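Local coordinates for protein Rho guanine nucleotide exchange factor 11 (Homo sapiens, PDB 5JHH) that probably activates Rho-family GTPases by promoting exchange of their bound GDP for GTP, through a helical RhoGEF (DH) domain followed by a PH domain, at residues T40-D45 with E72-H77; F67-E72 with A117-S122; N78-A83 with D99-R104; Y123-L128 with Q214-H219. One frame throughout, in Å; residues are numbered along the deposited sequence.

Contact 1: T40-D45 with E72-H77; sequences TLRVLD and ELIEIH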
# COMPACT_ATOMS: atom_id res chain seq x y z
N THR A 40 -8.22 -11.13 -15.67
CA THR A 40 -6.83 -11.00 -15.33
C THR A 40 -6.29 -12.26 -14.67
O THR A 40 -5.18 -12.68 -14.93
CB THR A 40 -6.61 -9.82 -14.40
OG1 THR A 40 -7.04 -8.64 -15.05
CG2 THR A 40 -5.16 -9.64 -14.03
N LEU A 41 -7.08 -12.89 -13.82
CA LEU A 41 -6.61 -14.11 -13.23
C LEU A 41 -6.42 -15.20 -14.28
O LEU A 41 -5.51 -16.05 -14.14
CB LEU A 41 -7.53 -14.62 -12.14
CG LEU A 41 -7.77 -13.68 -10.98
CD1 LEU A 41 -8.76 -14.33 -10.02
CD2 LEU A 41 -6.50 -13.33 -10.25
N ARG A 42 -7.28 -15.22 -15.29
CA ARG A 42 -7.17 -16.27 -16.33
C ARG A 42 -6.03 -16.01 -17.25
O ARG A 42 -5.45 -16.95 -17.79
CB ARG A 42 -8.44 -16.45 -17.14
CG ARG A 42 -9.52 -17.09 -16.30
CD ARG A 42 -10.77 -17.35 -17.10
NE ARG A 42 -11.60 -18.32 -16.40
CZ ARG A 42 -12.88 -18.13 -16.12
NH1 ARG A 42 -13.54 -19.06 -15.45
NH2 ARG A 42 -13.50 -17.03 -16.54
N VAL A 43 -5.64 -14.75 -17.37
CA VAL A 43 -4.40 -14.42 -18.03
C VAL A 43 -3.22 -14.96 -17.23
O VAL A 43 -2.32 -15.57 -17.80
CB VAL A 43 -4.22 -12.92 -18.20
CG1 VAL A 43 -2.83 -12.61 -18.72
CG2 VAL A 43 -5.25 -12.38 -19.16
N LEU A 44 -3.24 -14.78 -15.90
CA LEU A 44 -2.16 -15.30 -15.12
C LEU A 44 -2.08 -16.81 -15.33
O LEU A 44 -0.99 -17.40 -15.39
CB LEU A 44 -2.34 -15.02 -13.63
CG LEU A 44 -2.19 -13.58 -13.17
CD1 LEU A 44 -2.60 -13.46 -11.71
CD2 LEU A 44 -0.75 -13.12 -13.32
N ASP A 45 -3.24 -17.44 -15.40
CA ASP A 45 -3.27 -18.90 -15.51
C ASP A 45 -2.70 -19.37 -16.84
O ASP A 45 -1.82 -20.19 -16.90
CB ASP A 45 -4.69 -19.40 -15.37
CG ASP A 45 -4.77 -20.89 -15.31
OD1 ASP A 45 -3.94 -21.46 -14.62
OD2 ASP A 45 -5.67 -21.48 -15.95
N GLU A 72 -8.02 -22.29 -7.28
CA GLU A 72 -8.97 -22.06 -6.19
C GLU A 72 -9.37 -20.61 -6.18
O GLU A 72 -10.54 -20.27 -5.97
CB GLU A 72 -8.34 -22.41 -4.84
CG GLU A 72 -8.19 -23.91 -4.59
CD GLU A 72 -6.93 -24.60 -5.16
OE1 GLU A 72 -6.08 -24.05 -5.93
OE2 GLU A 72 -6.79 -25.79 -4.81
N LEU A 73 -8.39 -19.75 -6.39
CA LEU A 73 -8.60 -18.32 -6.45
C LEU A 73 -9.53 -17.96 -7.58
O LEU A 73 -10.50 -17.25 -7.38
CB LEU A 73 -7.29 -17.58 -6.60
CG LEU A 73 -7.37 -16.08 -6.43
CD1 LEU A 73 -7.86 -15.72 -5.05
CD2 LEU A 73 -5.97 -15.51 -6.62
N ILE A 74 -9.32 -18.57 -8.72
CA ILE A 74 -10.16 -18.33 -9.86
C ILE A 74 -11.61 -18.76 -9.60
O ILE A 74 -12.55 -18.02 -9.96
CB ILE A 74 -9.59 -19.06 -11.07
CG1 ILE A 74 -8.38 -18.27 -11.60
CG2 ILE A 74 -10.64 -19.34 -12.12
CD1 ILE A 74 -7.63 -18.99 -12.73
N GLU A 75 -11.79 -19.92 -8.99
CA GLU A 75 -13.13 -20.39 -8.66
C GLU A 75 -13.87 -19.53 -7.58
O GLU A 75 -15.06 -19.28 -7.68
CB GLU A 75 -13.05 -21.85 -8.27
CG GLU A 75 -14.40 -22.54 -8.06
CD GLU A 75 -15.42 -22.26 -9.16
OE1 GLU A 75 -15.03 -22.05 -10.34
OE2 GLU A 75 -16.61 -22.22 -8.80
N ILE A 76 -13.17 -19.01 -6.59
CA ILE A 76 -13.74 -18.01 -5.71
C ILE A 76 -14.44 -16.94 -6.52
O ILE A 76 -15.57 -16.52 -6.19
CB ILE A 76 -12.66 -17.24 -4.92
CG1 ILE A 76 -11.98 -18.08 -3.85
CG2 ILE A 76 -13.21 -15.96 -4.30
CD1 ILE A 76 -12.87 -18.62 -2.82
N HIS A 77 -13.73 -16.38 -7.49
CA HIS A 77 -14.27 -15.24 -8.24
C HIS A 77 -15.25 -15.64 -9.35
O HIS A 77 -16.16 -14.87 -9.67
CB HIS A 77 -13.18 -14.34 -8.80
CG HIS A 77 -12.46 -13.56 -7.77
ND1 HIS A 77 -12.92 -12.37 -7.27
CD2 HIS A 77 -11.29 -13.80 -7.13
CE1 HIS A 77 -12.08 -11.91 -6.37
NE2 HIS A 77 -11.09 -12.77 -6.25
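L41 and I74 form the centre of this apolar contact between two nearly antiparallel helices, whose local axes approach to 10.2 Å at a crossing angle of -159°. Their CA atoms are 6.5 Å apart, and the branched I74 fills the space between the backbones: its CG1 lies 3.8 Å from L41 CB. The delta carbon reaches toward the next turn of helix 18-54, with I74 CD1 4.0 Å from D45 CB, the nearest part of the aspartate being its methylene. I74 CG1 stands anti to the carbonyl carbon (chi1 -77°) and the chain runs on extended, which carries that methyl across the gap. Leucine suits position 41 because its branched end extends past I74, one methyl doing the touching: L41 CD1 rests 4.2 Å from L73 CG, and it meets H77 CD2 at 3.9 Å as the two side chains cross at about a right angle.

The polar groups take their partners elsewhere. D45 OD1 is bonded to Q50 NE2, while the H77 imidazole is held at both nitrogens, ND1 by E34 and NE2 by E166, which fixes its rotation. R42 lies at the exposed margin, its NH1 passing I74 CG2 and making a weak hydrogen bond to N78 OD1.

Helix 165-182 adjoins L41, L73 and H77, helix 107-121 packs on L73 and I76, and helix 159-162 on L44, all within the RhoGEF domain.

Contact 2: F67-E72 with A117-S122; sequences FPNLPE and AAQFCS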
# COMPACT_ATOMS: atom_id res chain seq x y z
N PHE A 67 2.67 -19.31 -7.35
CA PHE A 67 1.28 -19.53 -7.65
C PHE A 67 0.72 -20.64 -6.75
O PHE A 67 0.55 -21.75 -7.15
CB PHE A 67 1.07 -19.95 -9.09
CG PHE A 67 1.32 -18.90 -10.09
CD1 PHE A 67 0.46 -17.87 -10.26
CD2 PHE A 67 2.41 -18.97 -10.90
CE1 PHE A 67 0.68 -16.94 -11.20
CE2 PHE A 67 2.64 -18.03 -11.84
CZ PHE A 67 1.78 -17.01 -12.00
N PRO A 68 0.45 -20.24 -5.43
CA PRO A 68 0.03 -21.32 -4.54
C PRO A 68 -1.27 -22.03 -4.81
O PRO A 68 -1.35 -23.20 -4.59
CB PRO A 68 -0.09 -20.65 -3.20
CG PRO A 68 0.82 -19.55 -3.25
CD PRO A 68 0.54 -18.98 -4.55
N ASN A 69 -2.30 -21.30 -5.22
CA ASN A 69 -3.64 -21.79 -5.21
C ASN A 69 -4.48 -21.03 -6.20
O ASN A 69 -5.55 -20.61 -5.92
CB ASN A 69 -4.20 -21.61 -3.81
CG ASN A 69 -4.14 -20.17 -3.37
OD1 ASN A 69 -3.50 -19.38 -3.96
ND2 ASN A 69 -4.80 -19.88 -2.33
N LEU A 70 -3.94 -20.88 -7.38
CA LEU A 70 -4.54 -20.10 -8.42
C LEU A 70 -5.89 -20.63 -8.89
O LEU A 70 -6.80 -19.87 -9.05
CB LEU A 70 -3.58 -19.92 -9.59
CG LEU A 70 -3.99 -18.98 -10.71
CD1 LEU A 70 -4.38 -17.64 -10.21
CD2 LEU A 70 -2.95 -18.83 -11.78
N PRO A 71 -5.94 -22.02 -9.11
CA PRO A 71 -7.26 -22.48 -9.55
C PRO A 71 -8.36 -22.26 -8.55
O PRO A 71 -9.46 -22.07 -8.93
CB PRO A 71 -7.07 -23.96 -9.79
CG PRO A 71 -5.67 -24.13 -10.07
CD PRO A 71 -5.03 -23.25 -9.10
N GLU A 72 -8.02 -22.29 -7.28
CA GLU A 72 -8.97 -22.06 -6.19
C GLU A 72 -9.37 -20.61 -6.18
O GLU A 72 -10.54 -20.27 -5.97
CB GLU A 72 -8.34 -22.41 -4.84
CG GLU A 72 -8.19 -23.91 -4.59
CD GLU A 72 -6.93 -24.60 -5.16
OE1 GLU A 72 -6.08 -24.05 -5.93
OE2 GLU A 72 -6.79 -25.79 -4.81
N ALA A 117 -7.20 -15.85 -0.43
CA ALA A 117 -6.48 -14.65 -0.84
C ALA A 117 -5.20 -14.48 -0.07
O ALA A 117 -4.18 -14.05 -0.62
CB ALA A 117 -7.35 -13.41 -0.69
N ALA A 118 -5.20 -14.86 1.19
CA ALA A 118 -4.01 -14.66 2.00
C ALA A 118 -2.90 -15.61 1.58
O ALA A 118 -1.77 -15.21 1.46
CB ALA A 118 -4.32 -14.85 3.50
N GLN A 119 -3.24 -16.87 1.37
CA GLN A 119 -2.28 -17.84 0.89
C GLN A 119 -1.72 -17.38 -0.46
O GLN A 119 -0.52 -17.38 -0.65
CB GLN A 119 -2.90 -19.25 0.81
CG GLN A 119 -1.85 -20.35 0.66
CD GLN A 119 -2.36 -21.70 0.14
OE1 GLN A 119 -1.55 -22.53 -0.29
NE2 GLN A 119 -3.69 -21.94 0.19
N PHE A 120 -2.55 -16.90 -1.38
CA PHE A 120 -2.03 -16.41 -2.65
C PHE A 120 -1.06 -15.22 -2.51
O PHE A 120 -0.09 -15.16 -3.24
CB PHE A 120 -3.16 -16.06 -3.60
CG PHE A 120 -2.70 -15.71 -5.00
CD1 PHE A 120 -2.44 -16.69 -5.92
CD2 PHE A 120 -2.63 -14.39 -5.40
CE1 PHE A 120 -2.07 -16.36 -7.20
CE2 PHE A 120 -2.26 -14.06 -6.68
CZ PHE A 120 -1.98 -15.04 -7.59
N CYS A 121 -1.29 -14.31 -1.58
CA CYS A 121 -0.55 -13.07 -1.55
C CYS A 121 0.59 -13.03 -0.56
O CYS A 121 1.48 -12.20 -0.70
CB CYS A 121 -1.46 -11.89 -1.12
SG CYS A 121 -2.82 -11.60 -2.27
N SER A 122 0.47 -13.75 0.54
CA SER A 122 1.37 -13.50 1.65
C SER A 122 2.85 -13.52 1.30
O SER A 122 3.65 -12.74 1.86
CB SER A 122 1.13 -14.51 2.80
OG SER A 122 1.20 -15.82 2.30
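F120 sets its ring against the turn that begins helix 70-89, and three residues of that turn meet it from different directions. N69 comes at the edge: its OD1 lies near the ring plane, 3.4 Å from F120 CB, with the amide turned 24° from the ring. P68 crosses the phenylalanine at about a right angle and sets its CD 4.0 Å from F120 CD1. L70 instead lies alongside, pointing the same way as the ring, so that L70 CD1 sits 4.0 Å from F120 CE1. The same carbon is also near F67, whose CD1 is 4.2 Å from F120 CE1. With CG anti to its backbone N (chi1 -173°), F120 carries its ring out toward the turn and into this apolar company.

Next to F120 in the sequence, the extended Q119 reaches P68 and N69. Proline fits here as a compact apolar ring, P68 CG packing 3.6 Å from Q119 O. The amides of N69 and Q119 are inclined by 47°, and their two nitrogens, N69 ND2 and Q119 NE2, are 3.4 Å apart; both are donors and do not bond. N69 ND2 donates a hydrogen bond to V116 O, tying the turn to the helix that carries F120, whereas N69 OD1 is buried with no partner in the model.

Helix 18-54 adjoins F67 and L70, with the Y49 ring meeting that of F67. I163, from a loop, touches both F67 and F120, and helix 189-227 packs against A118 and S122.

Contact 3: N78-A83 with D99-R104; sequences NSWCEA and DLMLAR. With GOL (glycerol), chain E.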
# COMPACT_ATOMS: atom_id res chain seq x y z
N ASN A 78 -15.03 -16.78 -9.97
CA ASN A 78 -15.91 -17.23 -11.03
C ASN A 78 -17.30 -17.56 -10.48
O ASN A 78 -18.29 -17.11 -11.02
CB ASN A 78 -15.29 -18.45 -11.66
CG ASN A 78 -16.15 -19.06 -12.76
OD1 ASN A 78 -16.38 -18.46 -13.80
ND2 ASN A 78 -16.60 -20.27 -12.53
N SER A 79 -17.35 -18.27 -9.37
CA SER A 79 -18.61 -18.59 -8.76
C SER A 79 -19.37 -17.31 -8.48
O SER A 79 -20.51 -17.18 -8.85
CB SER A 79 -18.43 -19.43 -7.48
OG SER A 79 -17.72 -18.71 -6.47
N TRP A 80 -18.72 -16.35 -7.86
CA TRP A 80 -19.39 -15.09 -7.56
C TRP A 80 -19.84 -14.40 -8.85
O TRP A 80 -20.96 -13.92 -8.98
CB TRP A 80 -18.47 -14.16 -6.75
CG TRP A 80 -19.20 -13.13 -5.98
CD1 TRP A 80 -20.38 -13.31 -5.34
CD2 TRP A 80 -18.80 -11.77 -5.73
NE1 TRP A 80 -20.75 -12.15 -4.71
CE2 TRP A 80 -19.81 -11.18 -4.94
CE3 TRP A 80 -17.72 -10.97 -6.14
CZ2 TRP A 80 -19.75 -9.85 -4.49
CZ3 TRP A 80 -17.64 -9.66 -5.71
CH2 TRP A 80 -18.67 -9.10 -4.88
N CYS A 81 -18.94 -14.35 -9.80
CA CYS A 81 -19.25 -13.82 -11.09
C CYS A 81 -20.48 -14.48 -11.72
O CYS A 81 -21.32 -13.80 -12.27
CB CYS A 81 -18.09 -14.05 -11.99
SG CYS A 81 -17.72 -12.60 -12.90
N GLU A 82 -20.59 -15.80 -11.66
CA GLU A 82 -21.76 -16.48 -12.22
C GLU A 82 -23.06 -16.13 -11.46
O GLU A 82 -24.13 -16.08 -12.07
CB GLU A 82 -21.58 -18.02 -12.29
CG GLU A 82 -20.60 -18.54 -13.35
CD GLU A 82 -21.02 -18.28 -14.81
OE1 GLU A 82 -21.98 -18.93 -15.27
OE2 GLU A 82 -20.39 -17.45 -15.52
N ALA A 83 -22.98 -15.91 -10.14
CA ALA A 83 -24.17 -15.47 -9.40
C ALA A 83 -24.57 -14.05 -9.80
O ALA A 83 -25.74 -13.72 -9.76
CB ALA A 83 -23.96 -15.57 -7.89
N ASP A 99 -27.71 -9.79 -0.34
CA ASP A 99 -27.52 -11.20 -0.16
C ASP A 99 -26.37 -11.74 -1.07
O ASP A 99 -25.65 -12.62 -0.69
CB ASP A 99 -28.80 -11.95 -0.54
CG ASP A 99 -29.94 -11.80 0.49
OD1 ASP A 99 -29.72 -11.46 1.67
OD2 ASP A 99 -31.08 -12.10 0.09
N LEU A 100 -26.29 -11.28 -2.30
CA LEU A 100 -25.18 -11.61 -3.14
C LEU A 100 -23.85 -11.14 -2.50
O LEU A 100 -22.89 -11.90 -2.44
CB LEU A 100 -25.39 -10.98 -4.51
CG LEU A 100 -24.34 -11.22 -5.58
CD1 LEU A 100 -24.08 -12.69 -5.84
CD2 LEU A 100 -24.82 -10.56 -6.84
N MET A 101 -23.83 -9.95 -1.91
CA MET A 101 -22.63 -9.48 -1.23
C MET A 101 -22.30 -10.33 -0.03
O MET A 101 -21.13 -10.69 0.19
CB MET A 101 -22.79 -8.04 -0.80
CG MET A 101 -23.15 -7.07 -1.93
SD MET A 101 -21.87 -6.94 -3.18
CE MET A 101 -22.60 -7.82 -4.52
N LEU A 102 -23.30 -10.66 0.78
CA LEU A 102 -23.05 -11.53 1.91
C LEU A 102 -22.64 -12.94 1.49
O LEU A 102 -21.95 -13.62 2.24
CB LEU A 102 -24.26 -11.61 2.85
CG LEU A 102 -24.71 -10.28 3.46
CD1 LEU A 102 -26.04 -10.47 4.20
CD2 LEU A 102 -23.66 -9.71 4.40
N ALA A 103 -23.08 -13.40 0.33
CA ALA A 103 -22.71 -14.71 -0.08
C ALA A 103 -21.20 -14.80 -0.43
O ALA A 103 -20.61 -15.90 -0.45
CB ALA A 103 -23.57 -15.15 -1.25
N ARG A 104 -20.56 -13.66 -0.65
CA ARG A 104 -19.09 -13.66 -0.86
C ARG A 104 -18.29 -13.22 0.35
O ARG A 104 -17.16 -13.64 0.55
CB ARG A 104 -18.71 -12.80 -2.06
CG ARG A 104 -17.28 -13.01 -2.60
CD ARG A 104 -16.52 -14.13 -1.85
NE ARG A 104 -16.59 -15.36 -2.52
CZ ARG A 104 -16.35 -16.56 -2.05
NH1 ARG A 104 -16.06 -16.82 -0.79
NH2 ARG A 104 -16.45 -17.52 -2.91
C1 GOL E . -22.25 -17.56 -4.84
O1 GOL E . -22.29 -16.14 -5.01
C2 GOL E . -21.01 -18.03 -4.05
O2 GOL E . -20.50 -19.10 -4.82
C3 GOL E . -19.91 -16.98 -3.76
O3 GOL E . -18.81 -16.96 -4.71
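W80 of helix 70-89 lies across the gap between two antiparallel helices of the RhoGEF domain, 170° apart; it hydrogen-bonds to L100 and is covered on one face by R104, both of helix 98-105. Its indole NE1 donates to L100 O at 3.1 Å and 160°, from above the carbonyl plane. Over the indole face comes the aliphatic base of R104: its CB is 3.5 Å from the centroid of the W80 five-membered ring, a CH-pi contact. M101 makes a Met-aromatic contact, its SD at the edge of the W80 six-membered ring, 5.2 Å from the centroid. Flexible methionine suits the place because bends at chi2 and chi3 bring its end back toward a ring from which its first bond points away. L100 CD1 lies 3.5 Å from A83 CB, alanine being small enough to let the leucine come close.

Farther out, F105 meets W80 edge-to-face, E34 touches the W80 side chain, and helix 189-227 backs M101. A glycerol, probably from the crystallisation liquor, bridges the helices beside the indole edge: its O3 donates to S79 OG at 2.7 Å and accepts a weak bond from R104 NH2 at 3.0 Å.

Contact 4: Y123-L128 with Q214-H219; sequences YQSIAL and QTENRH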
# COMPACT_ATOMS: atom_id res chain seq x y z
N TYR A 123 3.22 -14.43 0.42
CA TYR A 123 4.63 -14.70 0.12
C TYR A 123 5.06 -14.00 -1.18
O TYR A 123 6.18 -14.16 -1.65
CB TYR A 123 4.83 -16.23 -0.01
CG TYR A 123 6.30 -16.69 -0.10
CD1 TYR A 123 7.11 -16.76 1.04
CD2 TYR A 123 6.85 -17.05 -1.31
CE1 TYR A 123 8.43 -17.21 0.97
CE2 TYR A 123 8.16 -17.52 -1.39
CZ TYR A 123 8.95 -17.60 -0.26
OH TYR A 123 10.25 -18.02 -0.40
N GLN A 124 4.19 -13.18 -1.73
CA GLN A 124 4.34 -12.77 -3.11
C GLN A 124 5.54 -11.88 -3.32
O GLN A 124 6.18 -11.95 -4.32
CB GLN A 124 3.06 -12.09 -3.56
CG GLN A 124 2.90 -11.96 -5.06
CD GLN A 124 1.58 -11.34 -5.45
OE1 GLN A 124 1.44 -10.12 -5.46
NE2 GLN A 124 0.59 -12.18 -5.79
N SER A 125 5.88 -11.03 -2.37
CA SER A 125 6.99 -10.10 -2.58
C SER A 125 8.31 -10.84 -2.70
O SER A 125 9.19 -10.50 -3.52
CB SER A 125 7.05 -9.11 -1.43
OG SER A 125 7.24 -9.77 -0.19
N ILE A 126 8.40 -11.91 -1.95
CA ILE A 126 9.58 -12.75 -1.94
C ILE A 126 9.68 -13.58 -3.21
O ILE A 126 10.71 -13.61 -3.87
CB ILE A 126 9.56 -13.64 -0.70
CG1 ILE A 126 9.63 -12.75 0.54
CG2 ILE A 126 10.77 -14.55 -0.68
CD1 ILE A 126 8.93 -13.30 1.75
N ALA A 127 8.58 -14.16 -3.65
CA ALA A 127 8.60 -14.93 -4.89
C ALA A 127 8.96 -14.05 -6.09
O ALA A 127 9.66 -14.50 -7.02
CB ALA A 127 7.27 -15.58 -5.14
N LEU A 128 8.48 -12.82 -6.09
CA LEU A 128 8.79 -11.93 -7.19
C LEU A 128 10.23 -11.49 -7.22
O LEU A 128 10.74 -11.28 -8.28
CB LEU A 128 7.92 -10.69 -7.12
CG LEU A 128 6.48 -10.93 -7.50
CD1 LEU A 128 5.66 -9.66 -7.28
CD2 LEU A 128 6.37 -11.41 -8.95
N GLN A 214 3.20 -11.12 8.61
CA GLN A 214 3.87 -12.16 9.36
C GLN A 214 4.73 -12.99 8.44
O GLN A 214 5.84 -13.36 8.80
CB GLN A 214 2.86 -13.06 10.11
CG GLN A 214 2.17 -12.39 11.33
CD GLN A 214 3.08 -11.50 12.23
OE1 GLN A 214 4.25 -11.81 12.51
NE2 GLN A 214 2.52 -10.39 12.70
N THR A 215 4.26 -13.25 7.23
CA THR A 215 5.07 -14.03 6.30
C THR A 215 6.33 -13.30 5.91
O THR A 215 7.40 -13.90 5.91
CB THR A 215 4.31 -14.36 5.01
OG1 THR A 215 3.18 -15.19 5.30
CG2 THR A 215 5.18 -15.06 4.06
N GLU A 216 6.22 -12.03 5.54
CA GLU A 216 7.43 -11.27 5.22
C GLU A 216 8.35 -11.09 6.45
O GLU A 216 9.59 -11.22 6.36
CB GLU A 216 7.10 -9.89 4.66
CG GLU A 216 6.38 -9.94 3.31
CD GLU A 216 6.02 -8.58 2.72
OE1 GLU A 216 5.88 -7.57 3.47
OE2 GLU A 216 5.92 -8.52 1.46
N ASN A 217 7.74 -10.76 7.59
CA ASN A 217 8.54 -10.52 8.78
C ASN A 217 9.32 -11.77 9.10
O ASN A 217 10.53 -11.68 9.39
CB ASN A 217 7.69 -10.19 9.99
CG ASN A 217 7.32 -8.75 10.07
OD1 ASN A 217 7.57 -7.94 9.15
ND2 ASN A 217 6.74 -8.39 11.18
N ARG A 218 8.68 -12.92 8.99
CA ARG A 218 9.35 -14.19 9.33
C ARG A 218 10.55 -14.44 8.45
O ARG A 218 11.62 -14.83 8.94
CB ARG A 218 8.39 -15.36 9.26
CG ARG A 218 8.94 -16.69 9.79
CD ARG A 218 7.89 -17.80 9.86
NE ARG A 218 7.54 -18.30 8.52
CZ ARG A 218 6.34 -18.17 7.93
NH1 ARG A 218 5.32 -17.59 8.57
NH2 ARG A 218 6.16 -18.62 6.69
N HIS A 219 10.36 -14.23 7.15
CA HIS A 219 11.44 -14.39 6.20
C HIS A 219 12.57 -13.38 6.48
O HIS A 219 13.73 -13.73 6.49
CB HIS A 219 10.89 -14.21 4.79
CG HIS A 219 11.90 -14.37 3.70
ND1 HIS A 219 12.57 -13.30 3.14
CD2 HIS A 219 12.31 -15.47 3.03
CE1 HIS A 219 13.37 -13.74 2.18
NE2 HIS A 219 13.22 -15.05 2.09
O HOH W 1 4.47 -10.70 0.20
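The long helix 189-227, which carries the chain out of the helical RhoGEF domain toward the PH domain, is braced here by the start of helix 124-137, the local axes inclined at 53°. I126 and H219 slide past each other in opposite directions, the isoleucine lying over one face of the imidazole. I126 CG2 is 4.0 Å from the centroid of the H219 ring and 22° off its normal, a CH-pi contact, while I126 CD1 reaches the root of the ring at H219 CG, 3.7 Å away. A beta-branched residue serves well, since two separate arms can spread over one flat surface. Y123, the N-cap residue, presents a ring edge to the helix opposite: T215 CG2 lies near its plane, 4.0 Å from Y123 CD1, whereas one face of the tyrosine is covered by I126 CB.

In RhoGEF domains the last helix forms part of the GTPase-binding surface. Consistent with this, E216 OE1 is paired with a basic side chain from the chain of another protein, and an apolar side chain of that same chain packs on S125 and E216.

The second carboxylate oxygen turns to S125. E216 extends fully beyond CG (chi2 180°), which carries OE2 across to S125 OG; the hydrogen bond from that hydroxyl is modelled at 2.5 Å, so short that its exact length is doubtful. A water joins the same two residues, accepting from S125 N at 2.9 Å and lying 2.9 Å from E216 OE2, to which it can donate.

How the contacts relate
From the N terminus, helix 18-54 enters first, and contact 1 closes a loop of 26 residues by laying helix 70-89 against it. Contact 2 opens within that loop, at 67-72, and closes beyond it on helix 107-121, so the two cross; they share E72 and touch through L73 and F120. Contact 3 is nested inside the loop of contact 2, joining the later part of helix 70-89 to helix 98-105, and meets contact 1 near N78. Contact 4 then follows in series: it spans 85 residues to fasten helix 124-137 to helix 189-227, and adjoins contact 2 where S122 packs on T215. Contacts 3 and 4 lie farthest from each other, their centres about 30 Å apart.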